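Local coordinates for transcriptional activator, putative, Baf family (Campylobacter jejuni, PDB 2NRH), which probably phosphorylates pantothenate at the expense of ATP, the first step of coenzyme A biosynthesis, as a homodimeric type III pantothenate kinase, at residues 68-73 and 104-109; 62-67 and 76-81. The protein carries 2 engineered substitutions. One frame throughout, in Å; residues are numbered along the deposited sequence.

How the contacts relate
Both contacts are largely buried and share one long loop, which runs from strand 57-59 to helix 75-81. In contact 2 the first part of that loop lies against the helix it leads into; in contact 1 the later part reaches across to strand 105-113, an edge strand, within this chain, of the sheet that also holds strands 95-102 and 87-92. Their chemistry differs accordingly: contact 2 is wholly apolar, phenylalanines against a helix flank, whereas contact 1 is built round a histidine with a short hydrogen bond and a bridging water, and also borders the second subunit. The two meet where Phe-66 packs on His-106 and Leu-73, where His-106 N probably bonds to Asp-67 O, and at the Tyr-70 to Arg-77 hydrogen bond.

Contact 1: 68-73 and 104-109; sequences TIYQGL and SIHLGG
His-106 and Thr-68 lie side by side because both place a gamma atom anti to the backbone N, His-106 CG (chi1 178°) and Thr-68 OG1 (-172°). The hydroxyl thereby arrives at the ring edge, and Thr-68 OG1 and His-106 ND1 form a very short hydrogen bond of 2.5 Å in which either may be the donor. Thr-68 OG1 also accepts from Tyr-70 N at 3.2 Å, closing an ST turn. A water joins Thr-68 OG1, Ile-69 N and His-106 O, holding the loop to the strand backbone as well. Leu-73 CD2 sits over one imidazole face in a CH-pi contact, 3.9 Å from the centroid of the His-106 ring, while Leu-73 CD1 lies over the centre of a Tyr-70 ring face. Tyr-70 CB comes to the imidazole edge, 3.7 Å from His-106 CE1, and the two rings are oblique, with planes at 47°. At the tyrosine edge, in plane, Gly-109 O is 3.9 Å from Tyr-70 CE1. His-106 NE2 is hydrogen-bonded to Asp-99 OD1, so both ring nitrogens are engaged and the imidazole is fixed in rotation. Tyr-70 packs on Ala-149 of the second subunit. The type II turn from Tyr-70 to Leu-73 probably helps frame the predicted pantothenate site of this ASKHA-fold kinase, at the dimer interface.

Contact 2: 62-67 and 76-81; sequences PYFLFD and DRIAAC
Ile-78 is the shared apolar partner of Phe-64 and Phe-66. Its gamma methyl, anti to the backbone N, sits between the two phenylalanines: Ile-78 CG2 is 3.6 Å from Phe-64 CD1, the two side chains running antiparallel and overlapping, and 3.9 Å from Phe-66 CB. On the other branch, Ile-78 CG1 lies 3.6 Å from Phe-66 CD2, where the side chains run at a slant to one another. Further along the rings, the packing passes to small residues of the helix: Phe-64 CE1 comes to 3.7 Å from Ala-79 CA, with CZ close to Ala-79 CB, while Phe-66 CE1 is 3.7 Å from Cys-81 CB. Phe-66 reaches that far with CG anti to its backbone N (chi1 179°), which carries the ring across the helix flank. Phe-64 also meets Tyr-82 edge-to-face and touches Ile-202 of helix 194-204. Between loop and helix the contact is apolar; the helix keeps its own backbone bonding, as in Cys-81 N to Arg-77 O at 3.0 Å, and Arg-77 reaches out to a salt bridge with Asp-99, an aspartate that contact 1 also uses. The arrangement is a hydrophobic packing of loop on helix, and the helix it covers carries Asp-76, the predicted proton acceptor, and Arg-77 of the predicted pantothenate site.

Contact 1: 68-73 and 104-109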
ATOM      1  N   THR B  68      -8.249  -0.338 -25.181  1.00 49.93           N
ATOM      2  CA  THR B  68      -7.538  -1.043 -24.057  1.00 50.38           C
ATOM      3  C   THR B  68      -7.520  -2.583 -24.300  1.00 49.45           C
ATOM      4  O   THR B  68      -8.391  -3.102 -24.983  1.00 48.62           O
ATOM      5  CB  THR B  68      -8.224  -0.724 -22.619  1.00 50.10           C
ATOM      6  OG1 THR B  68      -7.416  -1.261 -21.568  1.00 51.45           O
ATOM      7  CG2 THR B  68      -9.566  -1.363 -22.483  1.00 49.37           C
ATOM      8  N   ILE B  69      -6.557  -3.307 -23.738  1.00 50.26           N
ATOM      9  CA  ILE B  69      -6.595  -4.792 -23.709  1.00 49.81           C
ATOM     10  C   ILE B  69      -6.612  -5.319 -22.273  1.00 50.74           C
ATOM     11  O   ILE B  69      -6.352  -6.522 -22.013  1.00 50.69           O
ATOM     12  CB  ILE B  69      -5.376  -5.459 -24.410  1.00 49.39           C
ATOM     13  CG1 ILE B  69      -4.061  -4.930 -23.849  1.00 50.10           C
ATOM     14  CG2 ILE B  69      -5.498  -5.361 -25.935  1.00 51.46           C
ATOM     15  CD1 ILE B  69      -2.861  -5.697 -24.334  1.00 51.90           C
ATOM     16  N   TYR B  70      -6.797  -4.380 -21.350  1.00 50.45           N
ATOM     17  CA  TYR B  70      -6.842  -4.631 -19.921  1.00 50.74           C
ATOM     18  C   TYR B  70      -8.146  -5.314 -19.663  1.00 50.92           C
ATOM     19  O   TYR B  70      -9.189  -4.700 -19.787  1.00 50.67           O
ATOM     20  CB  TYR B  70      -6.786  -3.294 -19.140  1.00 49.82           C
ATOM     21  CG  TYR B  70      -6.697  -3.391 -17.615  1.00 48.17           C
ATOM     22  CD1 TYR B  70      -5.631  -2.798 -16.919  1.00 48.55           C
ATOM     23  CD2 TYR B  70      -7.682  -4.051 -16.871  1.00 45.68           C
ATOM     24  CE1 TYR B  70      -5.551  -2.862 -15.530  1.00 48.70           C
ATOM     25  CE2 TYR B  70      -7.629  -4.123 -15.511  1.00 45.89           C
ATOM     26  CZ  TYR B  70      -6.574  -3.523 -14.832  1.00 49.60           C
ATOM     27  OH  TYR B  70      -6.547  -3.593 -13.464  1.00 50.88           O
ATOM     28  N   GLN B  71      -8.074  -6.583 -19.280  1.00 52.81           N
ATOM     29  CA  GLN B  71      -9.273  -7.392 -19.043  1.00 56.61           C
ATOM     30  C   GLN B  71     -10.212  -6.835 -17.960  1.00 55.01           C
ATOM     31  O   GLN B  71      -9.825  -6.623 -16.825  1.00 55.81           O
ATOM     32  CB  GLN B  71      -8.876  -8.822 -18.655  1.00 56.81           C
ATOM     33  CG  GLN B  71      -7.854  -9.488 -19.586  1.00 61.49           C
ATOM     34  CD  GLN B  71      -7.358 -10.821 -19.031  1.00 62.44           C
ATOM     35  OE1 GLN B  71      -7.890 -11.350 -18.026  1.00 71.61           O
ATOM     36  NE2 GLN B  71      -6.328 -11.378 -19.674  1.00 70.67           N
ATOM     37  N   GLY B  72     -11.451  -6.626 -18.317  1.00 54.68           N
ATOM     38  CA  GLY B  72     -12.434  -6.182 -17.347  1.00 54.58           C
ATOM     39  C   GLY B  72     -12.218  -4.790 -16.764  1.00 54.01           C
ATOM     40  O   GLY B  72     -12.744  -4.501 -15.699  1.00 54.94           O
ATOM     41  N   LEU B  73     -11.469  -3.913 -17.453  1.00 52.66           N
ATOM     42  CA  LEU B  73     -11.240  -2.539 -16.955  1.00 50.22           C
ATOM     43  C   LEU B  73     -12.549  -1.896 -16.417  1.00 48.81           C
ATOM     44  O   LEU B  73     -13.612  -2.019 -17.054  1.00 49.87           O
ATOM     45  CB  LEU B  73     -10.632  -1.701 -18.070  1.00 50.09           C
ATOM     46  CG  LEU B  73     -10.194  -0.274 -17.700  1.00 50.18           C
ATOM     47  CD1 LEU B  73      -9.249  -0.220 -16.451  1.00 44.48           C
ATOM     48  CD2 LEU B  73      -9.540   0.323 -18.918  1.00 46.80           C
ATOM     49  N   SER B 104      -4.684   8.603 -27.066  1.00 56.41           N
ATOM     50  CA  SER B 104      -5.974   8.028 -26.904  1.00 56.79           C
ATOM     51  C   SER B 104      -5.900   6.497 -26.830  1.00 55.62           C
ATOM     52  O   SER B 104      -6.899   5.829 -27.150  1.00 57.11           O
ATOM     53  CB  SER B 104      -6.920   8.442 -28.089  1.00 57.03           C
ATOM     54  OG  SER B 104      -7.269   9.826 -28.099  1.00 59.90           O
ATOM     55  N   ILE B 105      -4.751   5.931 -26.465  1.00 54.33           N
ATOM     56  CA  ILE B 105      -4.651   4.472 -26.201  1.00 53.68           C
ATOM     57  C   ILE B 105      -4.286   4.186 -24.755  1.00 53.23           C
ATOM     58  O   ILE B 105      -3.439   4.856 -24.175  1.00 54.79           O
ATOM     59  CB  ILE B 105      -3.664   3.770 -27.168  1.00 54.53           C
ATOM     60  CG1 ILE B 105      -4.190   3.906 -28.614  1.00 55.21           C
ATOM     61  CG2 ILE B 105      -3.565   2.242 -26.883  1.00 51.33           C
ATOM     62  CD1 ILE B 105      -3.159   3.704 -29.667  1.00 60.55           C
ATOM     63  N   HIS B 106      -4.949   3.201 -24.165  1.00 52.63           N
ATOM     64  CA  HIS B 106      -4.761   2.818 -22.763  1.00 50.87           C
ATOM     65  C   HIS B 106      -3.640   1.813 -22.764  1.00 50.65           C
ATOM     66  O   HIS B 106      -3.765   0.719 -23.322  1.00 50.85           O
ATOM     67  CB  HIS B 106      -6.069   2.233 -22.175  1.00 51.00           C
ATOM     68  CG  HIS B 106      -5.950   1.778 -20.741  1.00 50.93           C
ATOM     69  ND1 HIS B 106      -6.149   0.468 -20.352  1.00 52.08           N
ATOM     70  CD2 HIS B 106      -5.610   2.448 -19.616  1.00 48.63           C
ATOM     71  CE1 HIS B 106      -5.933   0.352 -19.052  1.00 50.55           C
ATOM     72  NE2 HIS B 106      -5.603   1.537 -18.583  1.00 50.25           N
ATOM     73  N   LEU B 107      -2.509   2.237 -22.210  1.00 50.26           N
ATOM     74  CA  LEU B 107      -1.299   1.467 -22.185  1.00 49.94           C
ATOM     75  C   LEU B 107      -1.271   0.465 -21.009  1.00 50.48           C
ATOM     76  O   LEU B 107      -0.387  -0.394 -20.910  1.00 50.80           O
ATOM     77  CB  LEU B 107      -0.105   2.430 -22.086  1.00 50.10           C
ATOM     78  CG  LEU B 107       0.163   3.440 -23.233  1.00 52.64           C
ATOM     79  CD1 LEU B 107       1.420   4.252 -22.941  1.00 53.37           C
ATOM     80  CD2 LEU B 107       0.280   2.839 -24.629  1.00 49.02           C
ATOM     81  N   GLY B 108      -2.216   0.551 -20.083  1.00 49.65           N
ATOM     82  CA  GLY B 108      -2.051  -0.275 -18.895  1.00 47.91           C
ATOM     83  C   GLY B 108      -2.308   0.601 -17.703  1.00 47.22           C
ATOM     84  O   GLY B 108      -2.542   1.791 -17.855  1.00 46.90           O
ATOM     85  N   GLY B 109      -2.332   0.006 -16.531  1.00 46.81           N
ATOM     86  CA  GLY B 109      -2.634   0.766 -15.315  1.00 47.60           C
ATOM     87  C   GLY B 109      -2.422  -0.112 -14.095  1.00 47.39           C
ATOM     88  O   GLY B 109      -2.218  -1.350 -14.219  1.00 47.87           O
TER
HETATM   89  O   HOH W   1      -4.698  -1.716 -22.149  1.00 46.76           O

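Contact 2: 62-67 and 76-81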
ATOM      1  N   PRO B  62     -22.366   1.129 -22.400  1.00 56.04           N
ATOM      2  CA  PRO B  62     -22.274   0.613 -23.791  1.00 56.40           C
ATOM      3  C   PRO B  62     -21.779   1.620 -24.819  1.00 57.17           C
ATOM      4  O   PRO B  62     -21.324   1.200 -25.877  1.00 58.98           O
ATOM      5  CB  PRO B  62     -23.726   0.173 -24.118  1.00 56.17           C
ATOM      6  CG  PRO B  62     -24.368  -0.081 -22.696  1.00 56.73           C
ATOM      7  CD  PRO B  62     -23.747   1.022 -21.864  1.00 56.01           C
ATOM      8  N   TYR B  63     -21.847   2.914 -24.520  1.00 56.75           N
ATOM      9  CA  TYR B  63     -21.442   3.965 -25.460  1.00 57.89           C
ATOM     10  C   TYR B  63     -19.953   4.295 -25.427  1.00 58.60           C
ATOM     11  O   TYR B  63     -19.424   4.962 -26.339  1.00 58.37           O
ATOM     12  CB  TYR B  63     -22.286   5.223 -25.242  1.00 58.48           C
ATOM     13  CG  TYR B  63     -23.752   4.966 -25.476  1.00 61.66           C
ATOM     14  CD1 TYR B  63     -24.295   5.094 -26.756  1.00 62.50           C
ATOM     15  CD2 TYR B  63     -24.602   4.547 -24.433  1.00 61.39           C
ATOM     16  CE1 TYR B  63     -25.621   4.856 -26.996  1.00 62.15           C
ATOM     17  CE2 TYR B  63     -25.942   4.286 -24.666  1.00 60.69           C
ATOM     18  CZ  TYR B  63     -26.442   4.456 -25.962  1.00 63.48           C
ATOM     19  OH  TYR B  63     -27.778   4.207 -26.259  1.00 66.04           O
ATOM     20  N   PHE B  64     -19.268   3.817 -24.384  1.00 59.22           N
ATOM     21  CA  PHE B  64     -17.850   4.125 -24.207  1.00 59.08           C
ATOM     22  C   PHE B  64     -16.997   3.303 -25.149  1.00 59.52           C
ATOM     23  O   PHE B  64     -16.859   2.106 -24.949  1.00 60.82           O
ATOM     24  CB  PHE B  64     -17.419   3.882 -22.742  1.00 59.19           C
ATOM     25  CG  PHE B  64     -17.637   5.082 -21.832  1.00 57.15           C
ATOM     26  CD1 PHE B  64     -16.680   6.089 -21.742  1.00 55.07           C
ATOM     27  CD2 PHE B  64     -18.795   5.201 -21.105  1.00 56.11           C
ATOM     28  CE1 PHE B  64     -16.892   7.175 -20.949  1.00 55.35           C
ATOM     29  CE2 PHE B  64     -19.032   6.303 -20.314  1.00 54.04           C
ATOM     30  CZ  PHE B  64     -18.079   7.286 -20.222  1.00 55.95           C
ATOM     31  N   LEU B  65     -16.401   3.926 -26.165  1.00 59.76           N
ATOM     32  CA  LEU B  65     -15.387   3.222 -26.967  1.00 59.25           C
ATOM     33  C   LEU B  65     -13.945   3.675 -26.612  1.00 58.75           C
ATOM     34  O   LEU B  65     -13.528   4.838 -26.785  1.00 60.90           O
ATOM     35  CB  LEU B  65     -15.714   3.258 -28.485  1.00 60.10           C
ATOM     36  CG  LEU B  65     -17.202   3.013 -28.902  1.00 60.71           C
ATOM     37  CD1 LEU B  65     -17.341   2.879 -30.362  1.00 61.45           C
ATOM     38  CD2 LEU B  65     -17.930   1.812 -28.188  1.00 61.53           C
ATOM     39  N   PHE B  66     -13.168   2.735 -26.110  1.00 56.07           N
ATOM     40  CA  PHE B  66     -11.958   3.067 -25.434  1.00 53.88           C
ATOM     41  C   PHE B  66     -10.960   1.991 -25.751  1.00 52.71           C
ATOM     42  O   PHE B  66     -11.219   0.846 -25.521  1.00 52.87           O
ATOM     43  CB  PHE B  66     -12.279   3.153 -23.925  1.00 54.14           C
ATOM     44  CG  PHE B  66     -11.110   3.474 -23.066  1.00 52.17           C
ATOM     45  CD1 PHE B  66     -10.575   4.746 -23.053  1.00 53.36           C
ATOM     46  CD2 PHE B  66     -10.571   2.500 -22.236  1.00 52.53           C
ATOM     47  CE1 PHE B  66      -9.503   5.045 -22.259  1.00 54.77           C
ATOM     48  CE2 PHE B  66      -9.540   2.799 -21.427  1.00 51.92           C
ATOM     49  CZ  PHE B  66      -8.971   4.071 -21.451  1.00 54.75           C
ATOM     50  N   ASP B  67      -9.814   2.358 -26.298  1.00 52.47           N
ATOM     51  CA  ASP B  67      -8.854   1.368 -26.809  1.00 52.11           C
ATOM     52  C   ASP B  67      -7.922   0.841 -25.702  1.00 50.16           C
ATOM     53  O   ASP B  67      -6.976   1.481 -25.340  1.00 48.50           O
ATOM     54  CB  ASP B  67      -8.068   1.961 -28.000  1.00 53.32           C
ATOM     55  CG  ASP B  67      -7.287   0.901 -28.825  1.00 57.02           C
ATOM     56  OD1 ASP B  67      -7.077  -0.268 -28.393  1.00 61.28           O
ATOM     57  OD2 ASP B  67      -6.882   1.265 -29.971  1.00 63.83           O
ATOM     58  N   ASP B  76     -15.609   2.988 -14.368  1.00 45.40           N
ATOM     59  CA  ASP B  76     -15.178   4.223 -13.684  1.00 45.72           C
ATOM     60  C   ASP B  76     -13.811   4.758 -14.136  1.00 45.04           C
ATOM     61  O   ASP B  76     -13.623   5.955 -14.313  1.00 44.93           O
ATOM     62  CB  ASP B  76     -15.232   4.050 -12.169  1.00 44.81           C
ATOM     63  CG  ASP B  76     -14.372   2.909 -11.673  1.00 48.96           C
ATOM     64  OD1 ASP B  76     -14.039   1.909 -12.407  1.00 50.59           O
ATOM     65  OD2 ASP B  76     -14.028   3.007 -10.483  1.00 56.71           O
ATOM     66  N   ARG B  77     -12.844   3.863 -14.296  1.00 46.54           N
ATOM     67  CA  ARG B  77     -11.521   4.214 -14.844  1.00 46.49           C
ATOM     68  C   ARG B  77     -11.622   4.617 -16.324  1.00 47.88           C
ATOM     69  O   ARG B  77     -10.995   5.582 -16.739  1.00 49.21           O
ATOM     70  CB  ARG B  77     -10.571   3.039 -14.648  1.00 46.13           C
ATOM     71  CG  ARG B  77     -10.379   2.770 -13.164  1.00 45.24           C
ATOM     72  CD  ARG B  77      -9.625   1.473 -12.858  1.00 45.74           C
ATOM     73  NE  ARG B  77      -8.260   1.426 -13.338  1.00 44.63           N
ATOM     74  CZ  ARG B  77      -7.512   0.327 -13.367  1.00 46.66           C
ATOM     75  NH1 ARG B  77      -7.952  -0.814 -12.864  1.00 49.92           N
ATOM     76  NH2 ARG B  77      -6.279   0.382 -13.823  1.00 50.35           N
ATOM     77  N   ILE B  78     -12.406   3.886 -17.112  1.00 48.00           N
ATOM     78  CA  ILE B  78     -12.625   4.262 -18.488  1.00 50.04           C
ATOM     79  C   ILE B  78     -13.136   5.722 -18.586  1.00 51.02           C
ATOM     80  O   ILE B  78     -12.542   6.539 -19.284  1.00 50.75           O
ATOM     81  CB  ILE B  78     -13.569   3.254 -19.233  1.00 50.12           C
ATOM     82  CG1 ILE B  78     -12.830   1.953 -19.494  1.00 47.69           C
ATOM     83  CG2 ILE B  78     -14.066   3.860 -20.568  1.00 51.52           C
ATOM     84  CD1 ILE B  78     -13.672   0.771 -19.912  1.00 49.70           C
ATOM     85  N   ALA B  79     -14.221   6.029 -17.864  1.00 51.22           N
ATOM     86  CA  ALA B  79     -14.827   7.333 -17.892  1.00 50.94           C
ATOM     87  C   ALA B  79     -13.878   8.449 -17.451  1.00 51.78           C
ATOM     88  O   ALA B  79     -13.998   9.587 -17.925  1.00 52.16           O
ATOM     89  CB  ALA B  79     -16.109   7.338 -17.018  1.00 51.22           C
ATOM     90  N   ALA B  80     -12.968   8.164 -16.524  1.00 51.75           N
ATOM     91  CA  ALA B  80     -11.991   9.196 -16.081  1.00 51.75           C
ATOM     92  C   ALA B  80     -10.859   9.391 -17.067  1.00 51.97           C
ATOM     93  O   ALA B  80     -10.260  10.479 -17.095  1.00 52.28           O
ATOM     94  CB  ALA B  80     -11.408   8.888 -14.720  1.00 49.98           C
ATOM     95  N   CYS B  81     -10.526   8.338 -17.812  1.00 51.19           N
ATOM     96  CA  CYS B  81      -9.519   8.443 -18.878  1.00 52.36           C
ATOM     97  C   CYS B  81     -10.068   9.059 -20.162  1.00 53.25           C
ATOM     98  O   CYS B  81      -9.318   9.436 -21.054  1.00 54.12           O
ATOM     99  CB  CYS B  81      -8.914   7.077 -19.212  1.00 50.53           C
ATOM    100  SG  CYS B  81      -7.862   6.485 -17.894  1.00 48.44           S
TER